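Local atomic coordinates of AvmM (Streptomyces sp. NBRC 109436, PDB entry 7FE6), a protein that catalyses macrocyclization in alchivemycin A biosynthesis, through dehydration and Michael-type addition. Residues N23-I29 with S44-R50; L62-D68 with S150-F156; K82-W88 with V136-R141; F144-S150 with S186-G190. One frame throughout, in Å; residues are numbered along the deposited sequence.

How the contacts relate
The modelled chain has no helix and is built on two five-stranded sheets that pack face to face. Contacts 1 and 3 lie in one sheet, about 13 Å apart between centres, and meet where strands 40-49 and 135-144 run side by side. Contacts 2 and 4, centres about 9 Å apart, share S150 at the other sheet; contact 4 includes the end of strand 135-144. F28 and V45 of contact 1 touch I155 and L62 of contact 2 across the core. Along the chain contact 1 closes first, contact 3 nests inside the loop closed by contact 2, and contacts 2 and 4 interleave. All four reach neighbouring subunits; contact 1 holds R50 of the ligand pocket.

Contact 1. Residues N23-I29 with S44-R50; sequences NIVADFI and SVFYTNR
F28 and V45 pair on the inner face of this antiparallel ladder. Their side chains lie side by side and point the same way, and V45 CG2 sits 4.3 Å from the centroid of the F28 ring in an off-centre CH-pi contact. Further along that face, I24 CD1 lies 3.4 Å from N49 OD1, which accepts from G51 N; N49 ND2 gives to Y53 O. The other face carries F46. Its ring meets I29 CG1 edge-on at CE1, 3.5 Å away, while D27 O stands over one face. D27 CB packs on F46 CE2 at 3.5 Å.

V25, D27 and I29 each trade two backbone hydrogen bonds with T48, F46 and S44. The last rung is R50 N to N23 O, 2.8 Å. R50 CG, set beside the backbone N by chi1 (-58°), lies 3.6 Å from V25 CG2. Its guanidinium goes on to L182 O of the second subunit, and its side chain touches bound alchivemycin A. S44 OG bonds to S186 O of the second subunit.

Strand 24-29 is outermost in its sheet within this chain. Strand 40-49 lies between it and strand 135-144, and A26, F28 and V45 pack on A157 of the facing strand 153-162.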
# COMPACT_ATOMS: atom_id res chain seq x y z
N ASN A 23 11.40 3.96 11.56
CA ASN A 23 10.18 3.65 12.29
C ASN A 23 9.04 4.60 11.93
O ASN A 23 7.88 4.29 12.21
CB ASN A 23 10.45 3.70 13.79
CG ASN A 23 11.08 2.43 14.33
OD1 ASN A 23 10.88 1.34 13.79
ND2 ASN A 23 11.85 2.56 15.41
N ILE A 24 9.36 5.74 11.32
CA ILE A 24 8.36 6.71 10.87
C ILE A 24 8.16 6.43 9.38
O ILE A 24 8.96 6.87 8.54
CB ILE A 24 8.81 8.16 11.10
CG1 ILE A 24 9.43 8.33 12.49
CG2 ILE A 24 7.62 9.08 10.97
CD1 ILE A 24 8.50 7.96 13.66
N VAL A 25 7.09 5.70 9.06
CA VAL A 25 6.82 5.23 7.71
C VAL A 25 5.68 6.06 7.09
O VAL A 25 5.01 6.83 7.77
CB VAL A 25 6.49 3.72 7.70
CG1 VAL A 25 7.57 2.97 8.49
CG2 VAL A 25 5.12 3.46 8.31
N ALA A 26 5.44 5.88 5.79
CA ALA A 26 4.35 6.58 5.13
C ALA A 26 3.60 5.65 4.17
O ALA A 26 4.19 4.76 3.55
CB ALA A 26 4.85 7.81 4.38
N ASP A 27 2.29 5.90 4.01
CA ASP A 27 1.46 5.11 3.11
C ASP A 27 0.64 6.01 2.19
O ASP A 27 0.21 7.11 2.58
CB ASP A 27 0.52 4.18 3.87
CG ASP A 27 1.28 3.19 4.71
OD1 ASP A 27 2.10 2.44 4.14
OD2 ASP A 27 1.06 3.13 5.93
N PHE A 28 0.43 5.54 0.96
CA PHE A 28 -0.41 6.21 -0.03
C PHE A 28 -1.74 5.47 -0.18
O PHE A 28 -1.81 4.24 -0.09
CB PHE A 28 0.29 6.26 -1.40
CG PHE A 28 1.45 7.24 -1.48
CD1 PHE A 28 1.21 8.60 -1.62
CD2 PHE A 28 2.76 6.79 -1.49
CE1 PHE A 28 2.26 9.50 -1.73
CE2 PHE A 28 3.82 7.71 -1.60
CZ PHE A 28 3.57 9.05 -1.71
N ILE A 29 -2.80 6.24 -0.43
CA ILE A 29 -4.11 5.70 -0.78
C ILE A 29 -4.62 6.46 -1.99
O ILE A 29 -4.66 7.69 -1.97
CB ILE A 29 -5.13 5.81 0.38
CG1 ILE A 29 -4.75 4.92 1.56
CG2 ILE A 29 -6.53 5.41 -0.11
CD1 ILE A 29 -4.88 3.42 1.27
N SER A 44 -4.63 10.43 -0.72
CA SER A 44 -4.26 10.68 0.65
C SER A 44 -2.92 10.02 0.92
O SER A 44 -2.52 9.07 0.24
CB SER A 44 -5.35 10.24 1.66
OG SER A 44 -5.36 8.84 1.90
N VAL A 45 -2.21 10.58 1.88
CA VAL A 45 -0.92 10.07 2.30
C VAL A 45 -0.81 10.36 3.79
O VAL A 45 -1.28 11.40 4.26
CB VAL A 45 0.23 10.69 1.46
CG1 VAL A 45 0.10 12.22 1.37
CG2 VAL A 45 1.63 10.30 1.98
N PHE A 46 -0.23 9.43 4.54
CA PHE A 46 -0.22 9.59 5.98
C PHE A 46 1.06 8.98 6.52
O PHE A 46 1.55 7.97 5.99
CB PHE A 46 -1.46 8.95 6.64
CG PHE A 46 -1.99 7.71 5.94
CD1 PHE A 46 -2.82 7.81 4.82
CD2 PHE A 46 -1.70 6.43 6.44
CE1 PHE A 46 -3.31 6.68 4.18
CE2 PHE A 46 -2.19 5.29 5.81
CZ PHE A 46 -3.00 5.41 4.68
N TYR A 47 1.62 9.59 7.56
CA TYR A 47 2.81 9.03 8.18
C TYR A 47 2.48 8.55 9.58
O TYR A 47 1.69 9.19 10.29
CB TYR A 47 3.98 10.03 8.17
CG TYR A 47 3.76 11.38 8.84
CD1 TYR A 47 3.19 12.45 8.14
CD2 TYR A 47 4.20 11.60 10.16
CE1 TYR A 47 3.01 13.71 8.74
CE2 TYR A 47 4.03 12.85 10.77
CZ TYR A 47 3.43 13.90 10.05
OH TYR A 47 3.27 15.12 10.65
N THR A 48 3.05 7.40 9.96
CA THR A 48 2.67 6.67 11.17
C THR A 48 3.92 6.35 11.98
O THR A 48 4.94 5.93 11.42
CB THR A 48 1.95 5.36 10.85
OG1 THR A 48 0.76 5.62 10.09
CG2 THR A 48 1.59 4.59 12.14
N ASN A 49 3.84 6.56 13.30
CA ASN A 49 4.96 6.21 14.17
C ASN A 49 4.86 4.72 14.49
O ASN A 49 4.08 4.31 15.35
CB ASN A 49 4.98 7.06 15.43
CG ASN A 49 6.29 6.92 16.20
OD1 ASN A 49 7.06 5.99 15.96
ND2 ASN A 49 6.55 7.84 17.13
N ARG A 50 5.62 3.92 13.76
CA ARG A 50 5.76 2.50 14.01
C ARG A 50 6.81 2.18 15.06
O ARG A 50 6.97 1.01 15.42
CB ARG A 50 6.11 1.79 12.72
CG ARG A 50 5.12 1.99 11.61
CD ARG A 50 3.88 1.14 11.83
NE ARG A 50 3.00 1.10 10.68
CZ ARG A 50 1.68 0.94 10.76
NH1 ARG A 50 1.09 0.83 11.95
NH2 ARG A 50 0.95 0.93 9.66

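Contact 2. Residues L62-D68 with S150-F156; sequences LVIWFSD and SEHAGIF
W65 and F156 meet on one face of the ladder, where W65 CE3 lies 3.8 Å from the edge of the F156 ring at CE1. The indole also reaches H152, with CZ3 3.6 Å from NE2 and the two planes at 86°. G154 lies opposite W65 in the ladder. A side chain there would run into the F156 ring. On the other face, S150 CB stands over the centre of the F66 ring, 3.9 Å from its centroid, and A153 CB packs against F66 CD1.

W65, F66, A153, G154 and F156 belong to neighbouring antiparallel strands, 57-66 and 153-162, in one sheet of a two-sheet beta fold. V63 pairs with F156 and W65 with G154 through two backbone bonds each. Segment 150-156 turns a corner at E151 and H152, and polar groups hold it there. H152 O accepts both S67 N and S67 OG, the hydroxyl at 2.7 Å. D68 uses both carboxylate oxygens on their syn sides: OD1 takes S150 OG at 2.8 Å, and OD2 takes E151 N at 2.7 Å in a nearly straight bond (170°). The D68 chi1 of 55° sets CG between backbone N and carbonyl carbon and turns the group to this corner. An alanine in place of D68 is likely to leave E151 N and S150 OG without these acceptors and the corner less firmly fixed.

Further out, E151 forms a salt bridge with R188. H152 ND1 is hydrogen-bonded to H139 NE2 of the third subunit, whose R85 also binds S67 O.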
# COMPACT_ATOMS: atom_id res chain seq x y z
N LEU A 62 6.59 15.95 0.39
CA LEU A 62 6.17 15.22 -0.80
C LEU A 62 7.12 15.59 -1.94
O LEU A 62 7.38 16.78 -2.16
CB LEU A 62 4.73 15.58 -1.18
CG LEU A 62 3.74 14.52 -1.64
CD1 LEU A 62 3.50 13.47 -0.57
CD2 LEU A 62 2.46 15.23 -1.95
N VAL A 63 7.66 14.60 -2.62
CA VAL A 63 8.62 14.85 -3.70
C VAL A 63 8.03 14.37 -5.02
O VAL A 63 7.57 13.23 -5.12
CB VAL A 63 9.97 14.17 -3.44
CG1 VAL A 63 10.93 14.52 -4.54
CG2 VAL A 63 10.51 14.62 -2.11
N ILE A 64 8.02 15.24 -6.01
CA ILE A 64 7.59 14.87 -7.36
C ILE A 64 8.84 14.79 -8.23
O ILE A 64 9.66 15.71 -8.22
CB ILE A 64 6.57 15.86 -7.93
CG1 ILE A 64 5.36 15.94 -6.98
CG2 ILE A 64 6.16 15.39 -9.33
CD1 ILE A 64 4.25 16.84 -7.48
N TRP A 65 8.99 13.68 -8.93
CA TRP A 65 10.21 13.34 -9.65
C TRP A 65 9.87 12.88 -11.06
O TRP A 65 8.98 12.04 -11.24
CB TRP A 65 11.00 12.25 -8.92
CG TRP A 65 12.20 11.69 -9.68
CD1 TRP A 65 13.32 12.38 -10.07
CD2 TRP A 65 12.43 10.32 -10.05
NE1 TRP A 65 14.21 11.52 -10.70
CE2 TRP A 65 13.69 10.25 -10.69
CE3 TRP A 65 11.68 9.14 -9.93
CZ2 TRP A 65 14.21 9.07 -11.20
CZ3 TRP A 65 12.20 7.96 -10.43
CH2 TRP A 65 13.46 7.94 -11.06
N PHE A 66 10.54 13.45 -12.05
CA PHE A 66 10.49 12.96 -13.43
C PHE A 66 11.83 12.34 -13.77
O PHE A 66 12.87 13.01 -13.67
CB PHE A 66 10.15 14.08 -14.42
CG PHE A 66 8.72 14.57 -14.34
CD1 PHE A 66 7.81 14.01 -13.47
CD2 PHE A 66 8.30 15.61 -15.17
CE1 PHE A 66 6.50 14.47 -13.41
CE2 PHE A 66 6.98 16.07 -15.12
CZ PHE A 66 6.08 15.50 -14.23
N SER A 67 11.82 11.08 -14.17
CA SER A 67 13.06 10.39 -14.49
C SER A 67 13.55 10.69 -15.90
O SER A 67 14.71 10.39 -16.21
CB SER A 67 12.88 8.89 -14.34
OG SER A 67 12.14 8.41 -15.44
N ASP A 68 12.69 11.24 -16.76
CA ASP A 68 12.95 11.30 -18.20
C ASP A 68 12.91 12.72 -18.75
O ASP A 68 12.76 12.90 -19.96
CB ASP A 68 11.96 10.40 -18.95
CG ASP A 68 10.51 10.73 -18.63
OD1 ASP A 68 10.25 11.46 -17.65
OD2 ASP A 68 9.62 10.23 -19.35
N SER A 150 5.28 12.49 -18.80
CA SER A 150 6.41 11.73 -18.30
C SER A 150 6.09 10.24 -18.36
O SER A 150 4.98 9.83 -18.00
CB SER A 150 6.77 12.15 -16.87
OG SER A 150 7.80 11.33 -16.38
N GLU A 151 7.05 9.44 -18.78
CA GLU A 151 6.84 8.01 -18.90
C GLU A 151 7.39 7.20 -17.73
O GLU A 151 7.18 5.98 -17.67
CB GLU A 151 7.40 7.55 -20.24
CG GLU A 151 6.46 8.04 -21.34
CD GLU A 151 5.03 7.53 -21.07
OE1 GLU A 151 4.89 6.27 -21.06
OE2 GLU A 151 4.11 8.34 -20.78
N HIS A 152 8.06 7.85 -16.78
CA HIS A 152 8.37 7.19 -15.51
C HIS A 152 8.63 8.28 -14.48
O HIS A 152 9.67 8.96 -14.53
CB HIS A 152 9.55 6.23 -15.63
CG HIS A 152 10.02 5.72 -14.30
ND1 HIS A 152 9.20 5.04 -13.43
CD2 HIS A 152 11.21 5.86 -13.66
CE1 HIS A 152 9.87 4.74 -12.33
NE2 HIS A 152 11.10 5.23 -12.45
N ALA A 153 7.72 8.40 -13.52
CA ALA A 153 7.73 9.45 -12.54
C ALA A 153 7.32 8.83 -11.21
O ALA A 153 6.81 7.71 -11.16
CB ALA A 153 6.78 10.59 -12.93
N GLY A 154 7.52 9.58 -10.14
CA GLY A 154 7.11 9.10 -8.84
C GLY A 154 6.68 10.25 -7.97
O GLY A 154 7.17 11.38 -8.09
N ILE A 155 5.72 9.96 -7.09
CA ILE A 155 5.48 10.79 -5.92
C ILE A 155 6.11 10.08 -4.74
O ILE A 155 5.90 8.87 -4.54
CB ILE A 155 3.98 11.03 -5.70
CG1 ILE A 155 3.35 11.56 -6.98
CG2 ILE A 155 3.78 12.04 -4.59
CD1 ILE A 155 1.82 11.67 -6.93
N PHE A 156 6.88 10.81 -3.94
CA PHE A 156 7.57 10.24 -2.80
C PHE A 156 7.15 10.94 -1.52
O PHE A 156 7.01 12.16 -1.49
CB PHE A 156 9.08 10.33 -2.93
CG PHE A 156 9.65 9.52 -4.06
CD1 PHE A 156 9.59 9.99 -5.38
CD2 PHE A 156 10.28 8.30 -3.80
CE1 PHE A 156 10.14 9.28 -6.41
CE2 PHE A 156 10.82 7.56 -4.82
CZ PHE A 156 10.76 8.05 -6.14

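Contact 3. Residues K82-W88 with V136-R141; sequences KVSRADW and VTAHVR
K82 and H139 form the hydrogen-bonded pair of this short ladder: H139 N gives to K82 O at 2.8 Å, and K82 N gives to H139 O at 3.0 Å. One step on, S84 N reaches T137 O at 2.7 Å. T137 N returns a long, weak bond to S84 OG, so the serine hydroxyl takes over where the strand pairing ends. T137 OG1 is bonded to S186 OG of the second subunit.

The chain then reverses in a type II' beta turn from V83 to A86, closed by A86 N to V83 O. This turn ends strand 77-83, which runs antiparallel to strand 135-144 in one sheet of the fold. The K82 side chain bends at chi3 and chi4 and brings NZ back to its own loop. NZ gives to S84 O at 2.7 Å and to A86 O at 2.9 Å, both in the carbonyl plane. H139 lies alongside K82, and its NE2 is bonded to H152 ND1 of the second subunit.

W88 is sandwiched. K82 CB covers the centre of one face, and the R141 guanidinium lies flat on the other, centres 3.6 Å apart and planes at 10°. This is a cation-pi stack, with R141 NH1 3.2 Å from W88 CE2. R141 CD adds a CH-pi contact on the same face. The arginine's charge is also met by E42, in a salt bridge at NE. On the far face of the ladder, V83 CG1 touches V136 CG1 at 3.6 Å.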
# COMPACT_ATOMS: atom_id res chain seq x y z
N LYS A 82 -4.51 19.21 2.86
CA LYS A 82 -5.29 19.40 4.07
C LYS A 82 -4.78 18.37 5.07
O LYS A 82 -4.78 17.18 4.76
CB LYS A 82 -6.78 19.22 3.76
CG LYS A 82 -7.69 18.80 4.88
CD LYS A 82 -8.84 18.00 4.28
CE LYS A 82 -10.14 18.24 4.97
NZ LYS A 82 -10.06 17.93 6.43
N VAL A 83 -4.32 18.84 6.23
CA VAL A 83 -3.72 17.97 7.24
C VAL A 83 -4.83 17.46 8.14
O VAL A 83 -5.35 18.20 8.98
CB VAL A 83 -2.64 18.69 8.04
CG1 VAL A 83 -1.98 17.72 8.97
CG2 VAL A 83 -1.61 19.29 7.11
N SER A 84 -5.19 16.18 7.96
CA SER A 84 -6.25 15.54 8.75
C SER A 84 -7.52 16.37 8.71
O SER A 84 -8.05 16.66 7.62
CB SER A 84 -5.79 15.34 10.19
OG SER A 84 -4.71 14.43 10.21
N ARG A 85 -8.02 16.81 9.88
CA ARG A 85 -9.28 17.54 9.92
C ARG A 85 -9.13 19.08 9.85
O ARG A 85 -10.13 19.80 10.00
CB ARG A 85 -10.10 17.10 11.13
CG ARG A 85 -9.69 17.63 12.51
CD ARG A 85 -10.58 16.98 13.59
NE ARG A 85 -10.19 17.44 14.93
CZ ARG A 85 -10.45 16.82 16.08
NH1 ARG A 85 -11.15 15.67 16.08
NH2 ARG A 85 -10.05 17.37 17.24
N ALA A 86 -7.93 19.60 9.62
CA ALA A 86 -7.79 21.03 9.34
C ALA A 86 -8.33 21.33 7.94
O ALA A 86 -8.75 20.44 7.19
CB ALA A 86 -6.34 21.46 9.46
N ASP A 87 -8.28 22.59 7.56
CA ASP A 87 -8.84 23.08 6.31
C ASP A 87 -7.88 22.93 5.13
O ASP A 87 -6.66 22.86 5.29
CB ASP A 87 -9.24 24.54 6.48
CG ASP A 87 -10.53 24.68 7.25
OD1 ASP A 87 -11.16 23.63 7.54
OD2 ASP A 87 -10.92 25.82 7.55
N TRP A 88 -8.44 22.92 3.92
CA TRP A 88 -7.63 22.89 2.71
C TRP A 88 -6.75 24.13 2.63
O TRP A 88 -7.10 25.20 3.14
CB TRP A 88 -8.50 22.81 1.46
CG TRP A 88 -9.05 21.45 1.21
CD1 TRP A 88 -10.28 20.98 1.55
CD2 TRP A 88 -8.36 20.36 0.56
NE1 TRP A 88 -10.40 19.65 1.16
CE2 TRP A 88 -9.23 19.25 0.58
CE3 TRP A 88 -7.08 20.22 0.01
CZ2 TRP A 88 -8.87 18.01 0.04
CZ3 TRP A 88 -6.71 19.00 -0.51
CH2 TRP A 88 -7.60 17.90 -0.51
N VAL A 136 -0.52 10.98 11.03
CA VAL A 136 -0.94 12.27 10.48
C VAL A 136 -1.21 12.07 8.99
O VAL A 136 -0.39 11.47 8.29
CB VAL A 136 0.12 13.38 10.69
CG1 VAL A 136 -0.25 14.66 9.94
CG2 VAL A 136 0.33 13.66 12.19
N THR A 137 -2.33 12.61 8.50
CA THR A 137 -2.73 12.44 7.12
C THR A 137 -2.70 13.78 6.41
O THR A 137 -3.14 14.80 6.96
CB THR A 137 -4.16 11.87 7.01
OG1 THR A 137 -4.21 10.51 7.47
CG2 THR A 137 -4.71 11.96 5.58
N ALA A 138 -2.23 13.78 5.16
CA ALA A 138 -2.47 14.86 4.23
C ALA A 138 -3.41 14.32 3.17
O ALA A 138 -3.13 13.28 2.56
CB ALA A 138 -1.17 15.38 3.61
N HIS A 139 -4.54 14.99 2.97
CA HIS A 139 -5.33 14.79 1.77
C HIS A 139 -4.77 15.73 0.70
O HIS A 139 -4.51 16.90 0.99
CB HIS A 139 -6.80 15.09 2.06
CG HIS A 139 -7.41 14.22 3.12
ND1 HIS A 139 -8.18 13.11 2.82
CD2 HIS A 139 -7.34 14.28 4.47
CE1 HIS A 139 -8.58 12.54 3.95
NE2 HIS A 139 -8.08 13.23 4.96
N VAL A 140 -4.53 15.23 -0.50
CA VAL A 140 -3.74 15.98 -1.48
C VAL A 140 -4.49 16.07 -2.81
O VAL A 140 -4.90 15.04 -3.36
CB VAL A 140 -2.36 15.35 -1.71
CG1 VAL A 140 -1.54 16.24 -2.60
CG2 VAL A 140 -1.66 15.11 -0.43
N ARG A 141 -4.62 17.28 -3.35
CA ARG A 141 -5.18 17.49 -4.67
C ARG A 141 -4.09 17.98 -5.61
O ARG A 141 -3.43 19.01 -5.34
CB ARG A 141 -6.35 18.48 -4.62
CG ARG A 141 -7.61 17.92 -4.02
CD ARG A 141 -8.62 19.02 -3.67
NE ARG A 141 -9.83 18.47 -3.09
CZ ARG A 141 -10.72 19.15 -2.38
NH1 ARG A 141 -10.54 20.45 -2.12
NH2 ARG A 141 -11.79 18.53 -1.88

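Contact 4. Residues F144-S150 with S186-G190; sequences FREGITS and SFRLG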
# COMPACT_ATOMS: atom_id res chain seq x y z
N PHE A 144 -1.24 18.34 -12.95
CA PHE A 144 -0.18 18.86 -13.79
C PHE A 144 -0.78 19.64 -14.93
O PHE A 144 -1.87 19.33 -15.41
CB PHE A 144 0.70 17.74 -14.33
CG PHE A 144 1.45 17.03 -13.26
CD1 PHE A 144 2.71 17.48 -12.86
CD2 PHE A 144 0.90 15.92 -12.63
CE1 PHE A 144 3.41 16.81 -11.86
CE2 PHE A 144 1.59 15.26 -11.64
CZ PHE A 144 2.84 15.70 -11.25
N ARG A 145 -0.08 20.68 -15.36
CA ARG A 145 -0.59 21.46 -16.47
C ARG A 145 -0.65 20.59 -17.71
O ARG A 145 0.12 19.64 -17.87
CB ARG A 145 0.28 22.70 -16.71
CG ARG A 145 1.70 22.40 -17.18
CD ARG A 145 2.47 23.68 -17.51
NE ARG A 145 3.78 23.41 -18.10
CZ ARG A 145 3.95 23.02 -19.35
NH1 ARG A 145 2.90 22.82 -20.14
NH2 ARG A 145 5.17 22.80 -19.82
N GLU A 146 -1.61 20.90 -18.58
CA GLU A 146 -1.70 20.23 -19.87
C GLU A 146 -0.41 20.43 -20.64
O GLU A 146 0.27 21.45 -20.51
CB GLU A 146 -2.87 20.80 -20.66
CG GLU A 146 -4.22 20.30 -20.23
CD GLU A 146 -5.36 20.95 -21.00
OE1 GLU A 146 -5.08 21.66 -22.00
OE2 GLU A 146 -6.54 20.73 -20.61
N GLY A 147 -0.06 19.44 -21.45
CA GLY A 147 1.09 19.60 -22.30
C GLY A 147 2.41 19.21 -21.69
O GLY A 147 3.45 19.44 -22.32
N ILE A 148 2.42 18.68 -20.47
CA ILE A 148 3.64 18.12 -19.90
C ILE A 148 3.38 16.65 -19.62
O ILE A 148 2.29 16.28 -19.16
CB ILE A 148 4.09 18.91 -18.65
CG1 ILE A 148 5.50 18.47 -18.21
CG2 ILE A 148 3.08 18.79 -17.51
CD1 ILE A 148 6.18 19.47 -17.25
N THR A 149 4.33 15.79 -19.99
CA THR A 149 4.17 14.35 -19.86
C THR A 149 5.42 13.73 -19.25
O THR A 149 6.49 14.36 -19.20
CB THR A 149 3.92 13.68 -21.21
OG1 THR A 149 5.07 13.84 -22.05
CG2 THR A 149 2.68 14.25 -21.88
N SER A 150 5.28 12.49 -18.80
CA SER A 150 6.41 11.73 -18.30
C SER A 150 6.09 10.24 -18.36
O SER A 150 4.98 9.83 -18.00
CB SER A 150 6.77 12.15 -16.87
OG SER A 150 7.80 11.33 -16.38
N SER A 186 4.89 5.06 -8.01
CA SER A 186 5.30 5.25 -9.40
C SER A 186 4.09 5.41 -10.30
O SER A 186 3.08 4.74 -10.13
CB SER A 186 6.14 4.07 -9.90
OG SER A 186 7.36 4.01 -9.20
N PHE A 187 4.21 6.27 -11.29
CA PHE A 187 3.07 6.53 -12.16
C PHE A 187 3.61 6.99 -13.50
O PHE A 187 4.82 7.14 -13.68
CB PHE A 187 2.12 7.57 -11.52
CG PHE A 187 2.71 8.95 -11.42
CD1 PHE A 187 3.55 9.29 -10.38
CD2 PHE A 187 2.39 9.93 -12.37
CE1 PHE A 187 4.08 10.58 -10.28
CE2 PHE A 187 2.91 11.20 -12.29
CZ PHE A 187 3.76 11.53 -11.24
N ARG A 188 2.72 7.11 -14.47
CA ARG A 188 2.99 7.81 -15.70
C ARG A 188 2.08 9.03 -15.77
O ARG A 188 0.93 8.99 -15.30
CB ARG A 188 2.76 6.92 -16.92
CG ARG A 188 3.80 5.83 -17.10
CD ARG A 188 3.66 5.22 -18.48
NE ARG A 188 2.29 4.76 -18.73
CZ ARG A 188 1.41 5.40 -19.49
NH1 ARG A 188 1.74 6.54 -20.10
NH2 ARG A 188 0.19 4.90 -19.65
N LEU A 189 2.58 10.10 -16.38
CA LEU A 189 1.79 11.29 -16.65
C LEU A 189 1.55 11.33 -18.15
O LEU A 189 2.45 11.70 -18.92
CB LEU A 189 2.51 12.54 -16.16
CG LEU A 189 1.91 13.92 -16.45
CD1 LEU A 189 0.51 14.05 -15.85
CD2 LEU A 189 2.85 15.05 -15.99
N GLY A 190 0.35 10.94 -18.57
CA GLY A 190 0.04 10.82 -19.99
C GLY A 190 -1.24 10.08 -20.31
O GLY A 190 -2.24 10.21 -19.59
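L189 fits between F144 and S150, the two ends of a loop that joins strand 135-144 of one sheet to strand 153-162 of the other. This is a sheet-to-sheet connection in a two-sheet beta fold, and it carries a type II turn from R145 to I148. G147 takes the positive phi this turn needs.

L189 buries the most surface here. Its CG is anti to the backbone N (chi1 175°), and the two methyls reach the F144 ring. L189 CD2 lies over one face, 4.0 Å from the centroid and offset toward the rim. L189 CD1 comes 3.7 Å from F144 CD2. L189 CD2 also packs on I148 CG2 at 4.0 Å. With L189 cut back to alanine, a gap is likely to open over the F144 ring, and I148 CG2 would lose this neighbour.

F144 touches F187 more lightly, CZ to CZ at 4.3 Å, and packs on I64 of strand 57-66. F66 of the same strand touches L189. R188 binds E42 of the third subunit in a salt bridge.

S150 pairs with L189, near the end of strand 178-189, through its backbone. S150 N gives to L189 O at 2.9 Å, on a lone pair in the carbonyl plane, and L189 N gives to S150 O at 2.9 Å.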